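Local coordinates for outer membrane associated protein (Francisella tularensis subsp. tularensis, PDB 6U83) that is probably an OmpA-family outer-membrane protein with possible porin activity, whose OmpA-like domain, the part described here, binds D-alanine and, as in relatives, probably contacts peptidoglycan, at residues G106-S117 with T140-T148; D55-Y66 with R158-P169. All blocks are in the same frame, centred on the assembly; numbering follows the deposited sequence.

Contact 1: G106-S117 with T140-T148; sequences GSEFDIYNQKLS and TKGFGYNDT. With DAL (D-alanine), chain D.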
loop_
_atom_site.group_PDB
_atom_site.type_symbol
_atom_site.label_atom_id
_atom_site.label_comp_id
_atom_site.label_asym_id
_atom_site.label_seq_id
_atom_site.Cartn_x
_atom_site.Cartn_y
_atom_site.Cartn_z
ATOM N N GLY A 106 14.570 1.082 23.114
ATOM C CA GLY A 106 15.941 1.021 22.634
ATOM C C GLY A 106 16.144 0.536 21.207
ATOM O O GLY A 106 15.375 0.885 20.305
ATOM N N SER A 107 17.192 -0.270 20.982
ATOM C CA SER A 107 17.431 -0.873 19.676
ATOM C C SER A 107 17.529 -2.394 19.734
ATOM O O SER A 107 17.955 -3.011 18.752
ATOM C CB SER A 107 18.701 -0.296 19.046
ATOM O OG SER A 107 19.835 -0.635 19.828
ATOM N N GLU A 108 17.144 -3.012 20.852
ATOM C CA GLU A 108 17.182 -4.466 20.976
ATOM C C GLU A 108 16.469 -5.163 19.821
ATOM O O GLU A 108 16.882 -6.254 19.397
ATOM C CB GLU A 108 16.556 -4.888 22.310
ATOM C CG GLU A 108 16.933 -6.312 22.763
ATOM C CD GLU A 108 16.221 -6.742 24.041
ATOM O OE1 GLU A 108 16.260 -7.956 24.377
ATOM O OE2 GLU A 108 15.619 -5.865 24.706
ATOM N N PHE A 109 15.426 -4.537 19.275
ATOM C CA PHE A 109 14.534 -5.200 18.335
ATOM C C PHE A 109 14.556 -4.542 16.967
ATOM O O PHE A 109 13.596 -4.677 16.200
ATOM C CB PHE A 109 13.108 -5.248 18.900
ATOM C CG PHE A 109 12.975 -6.177 20.091
ATOM C CD1 PHE A 109 12.987 -7.562 19.920
ATOM C CD2 PHE A 109 12.868 -5.669 21.378
ATOM C CE1 PHE A 109 12.881 -8.427 21.013
ATOM C CE2 PHE A 109 12.768 -6.522 22.472
ATOM C CZ PHE A 109 12.778 -7.909 22.290
ATOM N N ASP A 110 15.634 -3.840 16.630
ATOM C CA ASP A 110 15.687 -3.214 15.308
ATOM C C ASP A 110 15.778 -4.261 14.194
ATOM O O ASP A 110 15.052 -4.180 13.196
ATOM C CB ASP A 110 16.841 -2.216 15.229
ATOM C CG ASP A 110 18.169 -2.815 15.631
ATOM O OD1 ASP A 110 18.251 -4.047 15.829
ATOM O OD2 ASP A 110 19.133 -2.031 15.759
ATOM N N ILE A 111 16.643 -5.269 14.353
ATOM C CA ILE A 111 16.740 -6.302 13.323
ATOM C C ILE A 111 15.481 -7.158 13.300
ATOM O O ILE A 111 14.970 -7.504 12.225
ATOM C CB ILE A 111 17.993 -7.159 13.531
ATOM C CG1 ILE A 111 19.234 -6.255 13.540
ATOM C CG2 ILE A 111 18.069 -8.219 12.430
ATOM C CD1 ILE A 111 20.530 -6.984 13.571
ATOM N N TYR A 112 14.963 -7.515 14.483
ATOM C CA TYR A 112 13.680 -8.202 14.570
ATOM C C TYR A 112 12.621 -7.495 13.735
ATOM O O TYR A 112 11.930 -8.120 12.923
ATOM C CB TYR A 112 13.233 -8.277 16.032
ATOM C CG TYR A 112 11.908 -8.987 16.259
ATOM C CD1 TYR A 112 10.685 -8.323 16.104
ATOM C CD2 TYR A 112 11.883 -10.318 16.645
ATOM C CE1 TYR A 112 9.471 -8.988 16.329
ATOM C CE2 TYR A 112 10.704 -10.976 16.851
ATOM C CZ TYR A 112 9.502 -10.308 16.697
ATOM O OH TYR A 112 8.352 -11.010 16.918
ATOM N N ASN A 113 12.472 -6.188 13.927
ATOM C CA ASN A 113 11.380 -5.478 13.264
ATOM C C ASN A 113 11.670 -5.232 11.796
ATOM O O ASN A 113 10.738 -5.116 10.990
ATOM C CB ASN A 113 11.121 -4.162 13.969
ATOM C CG ASN A 113 10.308 -4.346 15.233
ATOM O OD1 ASN A 113 9.090 -4.557 15.174
ATOM N ND2 ASN A 113 10.977 -4.278 16.386
ATOM N N GLN A 114 12.950 -5.138 11.437
ATOM C CA GLN A 114 13.320 -5.145 10.032
ATOM C C GLN A 114 12.839 -6.424 9.357
ATOM O O GLN A 114 12.274 -6.393 8.256
ATOM C CB GLN A 114 14.843 -5.004 9.901
ATOM C CG GLN A 114 15.392 -5.243 8.512
ATOM C CD GLN A 114 15.100 -4.096 7.566
ATOM O OE1 GLN A 114 15.100 -2.927 7.965
ATOM N NE2 GLN A 114 14.851 -4.422 6.300
ATOM N N LYS A 115 13.081 -7.567 9.993
ATOM C CA LYS A 115 12.655 -8.825 9.395
ATOM C C LYS A 115 11.136 -8.880 9.333
ATOM O O LYS A 115 10.554 -9.250 8.307
ATOM C CB LYS A 115 13.225 -10.002 10.187
ATOM C CG LYS A 115 14.114 -10.927 9.374
ATOM C CD LYS A 115 15.266 -10.177 8.720
ATOM C CE LYS A 115 16.016 -11.041 7.698
ATOM N NZ LYS A 115 16.840 -10.182 6.793
ATOM N N LEU A 116 10.484 -8.488 10.427
ATOM C CA LEU A 116 9.031 -8.428 10.458
ATOM C C LEU A 116 8.501 -7.626 9.280
ATOM O O LEU A 116 7.634 -8.095 8.531
ATOM C CB LEU A 116 8.597 -7.829 11.792
ATOM C CG LEU A 116 7.112 -7.609 11.995
ATOM C CD1 LEU A 116 6.323 -8.865 11.623
ATOM C CD2 LEU A 116 6.883 -7.181 13.447
ATOM N N SER A 117 9.078 -6.447 9.048
ATOM C CA SER A 117 8.573 -5.587 7.984
ATOM C C SER A 117 8.790 -6.209 6.614
ATOM O O SER A 117 7.950 -6.057 5.717
ATOM C CB SER A 117 9.246 -4.224 8.053
ATOM O OG SER A 117 10.580 -4.347 7.620
ATOM N N THR A 140 10.007 -5.834 -3.335
ATOM C CA THR A 140 9.704 -5.704 -1.919
ATOM C C THR A 140 10.900 -5.127 -1.171
ATOM O O THR A 140 12.057 -5.462 -1.459
ATOM C CB THR A 140 9.286 -7.050 -1.312
ATOM O OG1 THR A 140 10.387 -7.964 -1.316
ATOM C CG2 THR A 140 8.150 -7.658 -2.114
ATOM N N LYS A 141 10.592 -4.238 -0.225
ATOM C CA LYS A 141 11.532 -3.567 0.659
ATOM C C LYS A 141 10.955 -3.554 2.064
ATOM O O LYS A 141 9.759 -3.306 2.247
ATOM C CB LYS A 141 11.776 -2.121 0.237
ATOM C CG LYS A 141 12.685 -1.886 -0.953
ATOM C CD LYS A 141 12.846 -0.378 -1.154
ATOM C CE LYS A 141 14.149 0.006 -1.868
ATOM N NZ LYS A 141 14.325 1.503 -1.930
ATOM N N GLY A 142 11.801 -3.821 3.051
ATOM C CA GLY A 142 11.453 -3.658 4.456
ATOM C C GLY A 142 12.190 -2.466 5.028
ATOM O O GLY A 142 13.291 -2.142 4.591
ATOM N N PHE A 143 11.574 -1.790 5.993
ATOM C CA PHE A 143 12.201 -0.627 6.601
ATOM C C PHE A 143 12.258 -0.711 8.116
ATOM O O PHE A 143 12.807 0.198 8.752
ATOM C CB PHE A 143 11.462 0.658 6.192
ATOM C CG PHE A 143 11.631 1.017 4.736
ATOM C CD1 PHE A 143 12.680 1.815 4.328
ATOM C CD2 PHE A 143 10.742 0.552 3.779
ATOM C CE1 PHE A 143 12.850 2.135 2.994
ATOM C CE2 PHE A 143 10.894 0.874 2.450
ATOM C CZ PHE A 143 11.952 1.663 2.054
ATOM N N GLY A 144 11.710 -1.766 8.710
ATOM C CA GLY A 144 11.676 -1.806 10.151
ATOM C C GLY A 144 10.864 -0.651 10.698
ATOM O O GLY A 144 9.969 -0.094 10.036
ATOM N N TYR A 145 11.211 -0.247 11.918
ATOM C CA TYR A 145 10.566 0.906 12.522
ATOM C C TYR A 145 11.258 2.219 12.173
ATOM O O TYR A 145 11.296 3.139 13.001
ATOM C CB TYR A 145 10.436 0.713 14.035
ATOM C CG TYR A 145 11.688 0.420 14.851
ATOM C CD1 TYR A 145 12.710 1.355 14.969
ATOM C CD2 TYR A 145 11.802 -0.766 15.583
ATOM C CE1 TYR A 145 13.821 1.100 15.756
ATOM C CE2 TYR A 145 12.920 -1.028 16.374
ATOM C CZ TYR A 145 13.915 -0.088 16.458
ATOM O OH TYR A 145 15.019 -0.319 17.237
ATOM N N ASN A 146 11.809 2.335 10.969
ATOM C CA ASN A 146 12.198 3.634 10.449
ATOM C C ASN A 146 11.060 4.176 9.586
ATOM O O ASN A 146 10.112 3.462 9.255
ATOM C CB ASN A 146 13.491 3.541 9.640
ATOM C CG ASN A 146 14.661 2.987 10.453
ATOM O OD1 ASN A 146 15.144 3.624 11.395
ATOM N ND2 ASN A 146 15.131 1.799 10.076
ATOM N N ASP A 147 11.154 5.453 9.221
ATOM C CA ASP A 147 10.089 6.104 8.454
ATOM C C ASP A 147 8.724 5.894 9.110
ATOM O O ASP A 147 7.729 5.628 8.433
ATOM C CB ASP A 147 10.044 5.598 7.006
ATOM C CG ASP A 147 11.291 5.947 6.203
ATOM O OD1 ASP A 147 12.190 6.634 6.738
ATOM O OD2 ASP A 147 11.366 5.515 5.028
ATOM N N THR A 148 8.673 5.963 10.442
ATOM C CA THR A 148 7.367 5.886 11.075
ATOM C C THR A 148 6.543 7.100 10.678
ATOM O O THR A 148 7.074 8.143 10.293
ATOM C CB THR A 148 7.470 5.798 12.602
ATOM O OG1 THR A 148 8.024 7.010 13.130
ATOM C CG2 THR A 148 8.313 4.610 13.015
HETATM N N DAL D . 6.912 -3.577 16.442
HETATM C CA DAL D . 5.738 -4.437 16.402
HETATM C CB DAL D . 6.087 -5.846 16.908
HETATM C C DAL D . 5.106 -4.505 15.013
HETATM O O DAL D . 4.195 -5.313 14.818
HETATM O OXT DAL D . 5.477 -3.778 14.072
#
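Gly144 lies so close to the start of helix 110-130 that its CA is 3.7 Å from the CA of Gln114, backbone against backbone, and its CA-H points at Asn113 O. Its positive phi (62°) turns the chain here, just past strand 138-142. Ser117 secures the turn from the helix: with OG lodged between its own N and carbonyl carbon (chi1 72°), the hydroxyl donates back to Gln114 O and accepts from Gly144 N at 3.0 Å. Gln114, bent at chi2, swings its amide alongside the strand end, where NE2 makes a weak bond to Gly142 O and also bonds Glu118 of the helix. Farther on, Tyr145 lies beside the first residues of the helix. Its OH comes within 3.3 Å of Asp110 CB, while the amide of Asn113 meets the ring edge, ND2 in the ring plane 3.7 Å from CD2 and the two planes 58° apart. The same ND2 is bonded to Phe109 O, which holds the amide so that OD1 faces the ligand and accepts from the D-alanine N at 2.7 Å. A helix start packed on the loop after a strand, within the beta-alpha-beta unit 94-98, 110-130 and 138-142, forms part of the D-alanine pocket of this OmpA-like domain.

Contact 2: D55-Y66 with R158-P169; sequences DVTVYLDTKFAY and RNQRVEASVSAP. With DAL (D-alanine), chain D.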
loop_
_atom_site.group_PDB
_atom_site.type_symbol
_atom_site.label_atom_id
_atom_site.label_comp_id
_atom_site.label_asym_id
_atom_site.label_seq_id
_atom_site.Cartn_x
_atom_site.Cartn_y
_atom_site.Cartn_z
ATOM N N ASP A 55 -3.143 12.752 -14.652
ATOM C CA ASP A 55 -2.505 11.557 -14.122
ATOM C C ASP A 55 -3.109 11.231 -12.763
ATOM O O ASP A 55 -3.265 12.118 -11.914
ATOM C CB ASP A 55 -0.991 11.744 -13.986
ATOM C CG ASP A 55 -0.319 12.128 -15.296
ATOM O OD1 ASP A 55 0.934 12.137 -15.329
ATOM O OD2 ASP A 55 -1.030 12.437 -16.281
ATOM N N VAL A 56 -3.446 9.962 -12.556
ATOM C CA VAL A 56 -4.013 9.498 -11.299
ATOM C C VAL A 56 -2.943 8.699 -10.563
ATOM O O VAL A 56 -2.110 8.032 -11.189
ATOM C CB VAL A 56 -5.301 8.675 -11.526
ATOM C CG1 VAL A 56 -5.029 7.423 -12.345
ATOM C CG2 VAL A 56 -5.959 8.323 -10.202
ATOM N N THR A 57 -2.935 8.808 -9.236
ATOM C CA THR A 57 -2.018 8.063 -8.388
ATOM C C THR A 57 -2.828 7.329 -7.337
ATOM O O THR A 57 -3.636 7.947 -6.635
ATOM C CB THR A 57 -0.993 8.977 -7.711
ATOM O OG1 THR A 57 -0.290 9.723 -8.711
ATOM C CG2 THR A 57 0.006 8.144 -6.905
ATOM N N VAL A 58 -2.607 6.020 -7.227
ATOM C CA VAL A 58 -3.315 5.184 -6.272
ATOM C C VAL A 58 -2.346 4.810 -5.165
ATOM O O VAL A 58 -1.204 4.429 -5.431
ATOM C CB VAL A 58 -3.916 3.932 -6.941
ATOM C CG1 VAL A 58 -4.632 3.072 -5.912
ATOM C CG2 VAL A 58 -4.894 4.331 -8.028
ATOM N N TYR A 59 -2.790 4.956 -3.927
ATOM C CA TYR A 59 -2.014 4.573 -2.763
ATOM C C TYR A 59 -2.625 3.343 -2.116
ATOM O O TYR A 59 -3.835 3.116 -2.200
ATOM C CB TYR A 59 -1.960 5.693 -1.735
ATOM C CG TYR A 59 -1.324 6.929 -2.268
ATOM C CD1 TYR A 59 -2.064 7.858 -2.983
ATOM C CD2 TYR A 59 0.019 7.174 -2.058
ATOM C CE1 TYR A 59 -1.475 9.003 -3.474
ATOM C CE2 TYR A 59 0.617 8.309 -2.546
ATOM C CZ TYR A 59 -0.130 9.220 -3.252
ATOM O OH TYR A 59 0.479 10.353 -3.736
ATOM N N LEU A 60 -1.773 2.564 -1.456
ATOM C CA LEU A 60 -2.178 1.400 -0.684
ATOM C C LEU A 60 -1.539 1.494 0.690
ATOM O O LEU A 60 -0.313 1.614 0.800
ATOM C CB LEU A 60 -1.750 0.112 -1.379
ATOM C CG LEU A 60 -1.970 -1.190 -0.636
ATOM C CD1 LEU A 60 -3.346 -1.706 -0.935
ATOM C CD2 LEU A 60 -0.902 -2.201 -1.045
ATOM N N ASP A 61 -2.366 1.454 1.735
ATOM C CA ASP A 61 -1.882 1.425 3.114
ATOM C C ASP A 61 -2.591 0.264 3.802
ATOM O O ASP A 61 -3.712 0.411 4.295
ATOM C CB ASP A 61 -2.119 2.762 3.816
ATOM C CG ASP A 61 -1.425 2.838 5.161
ATOM O OD1 ASP A 61 -0.944 1.797 5.629
ATOM O OD2 ASP A 61 -1.349 3.932 5.754
ATOM N N THR A 62 -1.934 -0.892 3.810
ATOM C CA THR A 62 -2.433 -2.092 4.464
ATOM C C THR A 62 -1.841 -2.182 5.865
ATOM O O THR A 62 -0.621 -2.070 6.037
ATOM C CB THR A 62 -2.049 -3.328 3.648
ATOM O OG1 THR A 62 -2.745 -3.319 2.393
ATOM C CG2 THR A 62 -2.383 -4.592 4.395
ATOM N N LYS A 63 -2.698 -2.383 6.860
ATOM C CA LYS A 63 -2.298 -2.409 8.258
ATOM C C LYS A 63 -2.231 -3.843 8.763
ATOM O O LYS A 63 -2.867 -4.748 8.215
ATOM C CB LYS A 63 -3.278 -1.606 9.116
ATOM C CG LYS A 63 -3.507 -0.197 8.617
ATOM C CD LYS A 63 -2.555 0.779 9.251
ATOM C CE LYS A 63 -2.363 1.946 8.326
ATOM N NZ LYS A 63 -1.568 3.013 8.958
ATOM N N PHE A 64 -1.456 -4.033 9.833
ATOM C CA PHE A 64 -1.224 -5.340 10.430
ATOM C C PHE A 64 -1.369 -5.274 11.943
ATOM O O PHE A 64 -0.985 -4.284 12.578
ATOM C CB PHE A 64 0.193 -5.867 10.111
ATOM C CG PHE A 64 0.410 -6.230 8.680
ATOM C CD1 PHE A 64 0.772 -5.262 7.753
ATOM C CD2 PHE A 64 0.297 -7.550 8.260
ATOM C CE1 PHE A 64 1.017 -5.605 6.433
ATOM C CE2 PHE A 64 0.544 -7.895 6.924
ATOM C CZ PHE A 64 0.893 -6.915 6.016
ATOM N N ALA A 65 -1.885 -6.357 12.524
ATOM C CA ALA A 65 -1.900 -6.471 13.974
ATOM C C ALA A 65 -0.479 -6.651 14.528
ATOM O O ALA A 65 0.477 -6.986 13.814
ATOM C CB ALA A 65 -2.779 -7.643 14.411
ATOM N N TYR A 66 -0.360 -6.443 15.833
ATOM C CA TYR A 66 0.932 -6.422 16.494
ATOM C C TYR A 66 1.672 -7.747 16.304
ATOM O O TYR A 66 1.139 -8.823 16.598
ATOM C CB TYR A 66 0.704 -6.112 17.978
ATOM C CG TYR A 66 1.946 -6.187 18.825
ATOM C CD1 TYR A 66 2.836 -5.126 18.868
ATOM C CD2 TYR A 66 2.243 -7.327 19.567
ATOM C CE1 TYR A 66 3.968 -5.181 19.637
ATOM C CE2 TYR A 66 3.391 -7.402 20.344
ATOM C CZ TYR A 66 4.256 -6.324 20.367
ATOM O OH TYR A 66 5.402 -6.373 21.133
ATOM N N ARG A 158 -0.574 2.013 13.961
ATOM C CA ARG A 158 -0.712 2.435 12.578
ATOM C C ARG A 158 0.614 2.398 11.818
ATOM O O ARG A 158 0.604 2.373 10.583
ATOM C CB ARG A 158 -1.325 3.826 12.519
ATOM C CG ARG A 158 -2.834 3.823 12.664
ATOM C CD ARG A 158 -3.376 5.235 12.815
ATOM N NE ARG A 158 -2.924 5.851 14.061
ATOM C CZ ARG A 158 -3.401 6.999 14.537
ATOM N NH1 ARG A 158 -2.941 7.493 15.678
ATOM N NH2 ARG A 158 -4.340 7.656 13.869
ATOM N N ASN A 159 1.755 2.404 12.515
ATOM C CA ASN A 159 3.030 2.247 11.825
ATOM C C ASN A 159 3.230 0.833 11.291
ATOM O O ASN A 159 4.039 0.630 10.378
ATOM C CB ASN A 159 4.165 2.636 12.765
ATOM C CG ASN A 159 4.214 4.120 13.012
ATOM O OD1 ASN A 159 4.117 4.906 12.076
ATOM N ND2 ASN A 159 4.354 4.514 14.270
ATOM N N GLN A 160 2.502 -0.138 11.841
ATOM C CA GLN A 160 2.573 -1.546 11.457
ATOM C C GLN A 160 1.827 -1.736 10.139
ATOM O O GLN A 160 0.614 -1.983 10.134
ATOM C CB GLN A 160 1.968 -2.400 12.569
ATOM C CG GLN A 160 2.682 -2.269 13.921
ATOM C CD GLN A 160 1.797 -2.694 15.102
ATOM O OE1 GLN A 160 2.209 -2.594 16.257
ATOM N NE2 GLN A 160 0.580 -3.166 14.811
ATOM N N ARG A 161 2.549 -1.638 9.008
ATOM C CA ARG A 161 1.878 -1.441 7.725
ATOM C C ARG A 161 2.782 -1.757 6.535
ATOM O O ARG A 161 4.009 -1.831 6.644
ATOM C CB ARG A 161 1.393 -0.002 7.582
ATOM C CG ARG A 161 2.499 0.915 7.087
ATOM C CD ARG A 161 2.405 2.267 7.731
ATOM N NE ARG A 161 3.340 3.241 7.182
ATOM C CZ ARG A 161 4.522 3.511 7.738
ATOM N NH1 ARG A 161 4.896 2.866 8.841
ATOM N NH2 ARG A 161 5.340 4.413 7.191
ATOM N N VAL A 162 2.133 -1.903 5.377
ATOM C CA VAL A 162 2.762 -1.971 4.068
ATOM C C VAL A 162 2.208 -0.837 3.219
ATOM O O VAL A 162 1.005 -0.566 3.245
ATOM C CB VAL A 162 2.502 -3.331 3.389
ATOM C CG1 VAL A 162 2.676 -3.220 1.898
ATOM C CG2 VAL A 162 3.454 -4.354 3.911
ATOM N N GLU A 163 3.081 -0.170 2.472
ATOM C CA GLU A 163 2.695 0.939 1.611
ATOM C C GLU A 163 3.177 0.709 0.187
ATOM O O GLU A 163 4.225 0.092 -0.040
ATOM C CB GLU A 163 3.285 2.264 2.085
ATOM C CG GLU A 163 2.929 2.668 3.485
ATOM C CD GLU A 163 3.444 4.054 3.782
ATOM O OE1 GLU A 163 4.233 4.580 2.954
ATOM O OE2 GLU A 163 3.059 4.616 4.829
ATOM N N ALA A 164 2.425 1.259 -0.765
ATOM C CA ALA A 164 2.815 1.274 -2.168
ATOM C C ALA A 164 2.015 2.353 -2.882
ATOM O O ALA A 164 0.892 2.670 -2.476
ATOM C CB ALA A 164 2.578 -0.080 -2.836
ATOM N N SER A 165 2.598 2.904 -3.948
ATOM C CA SER A 165 1.906 3.870 -4.783
ATOM C C SER A 165 2.349 3.702 -6.230
ATOM O O SER A 165 3.532 3.510 -6.505
ATOM C CB SER A 165 2.164 5.304 -4.302
ATOM O OG SER A 165 3.546 5.575 -4.178
ATOM N N VAL A 166 1.385 3.775 -7.149
ATOM C CA VAL A 166 1.643 3.724 -8.583
ATOM C C VAL A 166 0.855 4.836 -9.267
ATOM O O VAL A 166 -0.161 5.308 -8.752
ATOM C CB VAL A 166 1.280 2.343 -9.172
ATOM C CG1 VAL A 166 2.216 1.271 -8.630
ATOM C CG2 VAL A 166 -0.146 1.992 -8.840
ATOM N N SER A 167 1.330 5.259 -10.434
ATOM C CA SER A 167 0.702 6.330 -11.188
ATOM C C SER A 167 0.484 5.894 -12.625
ATOM O O SER A 167 1.203 5.052 -13.160
ATOM C CB SER A 167 1.545 7.608 -11.177
ATOM O OG SER A 167 1.737 8.047 -9.851
ATOM N N ALA A 168 -0.509 6.485 -13.244
ATOM C CA ALA A 168 -0.802 6.173 -14.630
ATOM C C ALA A 168 -1.724 7.250 -15.165
ATOM O O ALA A 168 -2.445 7.886 -14.386
ATOM C CB ALA A 168 -1.441 4.790 -14.760
ATOM N N PRO A 169 -1.716 7.510 -16.466
ATOM C CA PRO A 169 -2.682 8.456 -17.026
ATOM C C PRO A 169 -4.113 7.976 -16.800
ATOM O O PRO A 169 -4.375 6.781 -16.636
ATOM C CB PRO A 169 -2.319 8.489 -18.514
ATOM C CG PRO A 169 -0.862 8.080 -18.558
ATOM C CD PRO A 169 -0.716 7.073 -17.461
HETATM N N DAL D . 6.912 -3.577 16.442
HETATM C CA DAL D . 5.738 -4.437 16.402
HETATM C CB DAL D . 6.087 -5.846 16.908
HETATM C C DAL D . 5.106 -4.505 15.013
HETATM O O DAL D . 4.195 -5.313 14.818
HETATM O OXT DAL D . 5.477 -3.778 14.072
#
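Asp55 and Pro169 begin an antiparallel pairing in which the short strand segments run at 170° to each other. Val56 exchanges two backbone bonds with Ala168, and its CG1 rests 3.3 Å from Ala168 O. Thr57 follows as a non-hydrogen-bonded pair with Ser167; both hydroxyls stand beside their own backbone N, which brings OG1 and OG together at 2.9 Å across the strands. Val58 and Val166 repeat the double backbone bond, and Tyr59 then lays CD2 3.6 Å from Ser165 CB. Leu60 pairs with Ala164 on the apolar face.

At Asp61 the opposite face becomes charged. OD1 touches the aliphatic part of Arg161, whose NE forms its salt bridge with Glu163 OE2 instead, in the guanidinium plane but from above the carboxylate. The other carboxylate oxygen of Asp61 makes a salt bridge to Lys63 NZ whose hydrogen bond is weak. Thr62 and Val162 form the last pair joined by two backbone bonds. The Lys63 chain bends at chi2, carrying NZ to a lone pair of Arg158 O at 2.8 Å; Asn40 O is a further acceptor, so several oxygens grip the buried ammonium. Phe64 N reaches Gln160 O, while its ring sets CE1 3.7 Å from Val162 CG2. Gln160 returns NE2 to Phe64 O at 2.9 Å, and Ser101 holds its OE1. This fixes the amide plane, with OE1 at the edge of the Tyr66 ring. The D-alanine methyl lies 3.5 Å from Tyr66 CE1.

Strand 55-63 is flanked by strand 46-52, and strand 161-172 also pairs with strand 94-98. Val56 and Val58 pack on Phe85 of helix 73-89, whereas Val162 meets Arg120 and Val124 of helix 110-130.

Contact 2 runs through the middle of the domain, its centre about 2 Å from that of the chain, although residues at both ends are exposed. Contact 1 lies about 17 Å out, where a helix meets a strand end and loop. Repetitive backbone pairing carries the former; in the latter, a few side-chain bonds and glycine packing do the work. Contact 1 is nested within the chain loop that contact 2 closes, and both reach the same sheet. They meet where Arg161 NH2 probably bonds to Asp147 O. Both border D-alanine: contact 1 supplies a polar acceptor, contact 2 mainly packing, with Asp67, Ser101 and Arg120 adding further bonds.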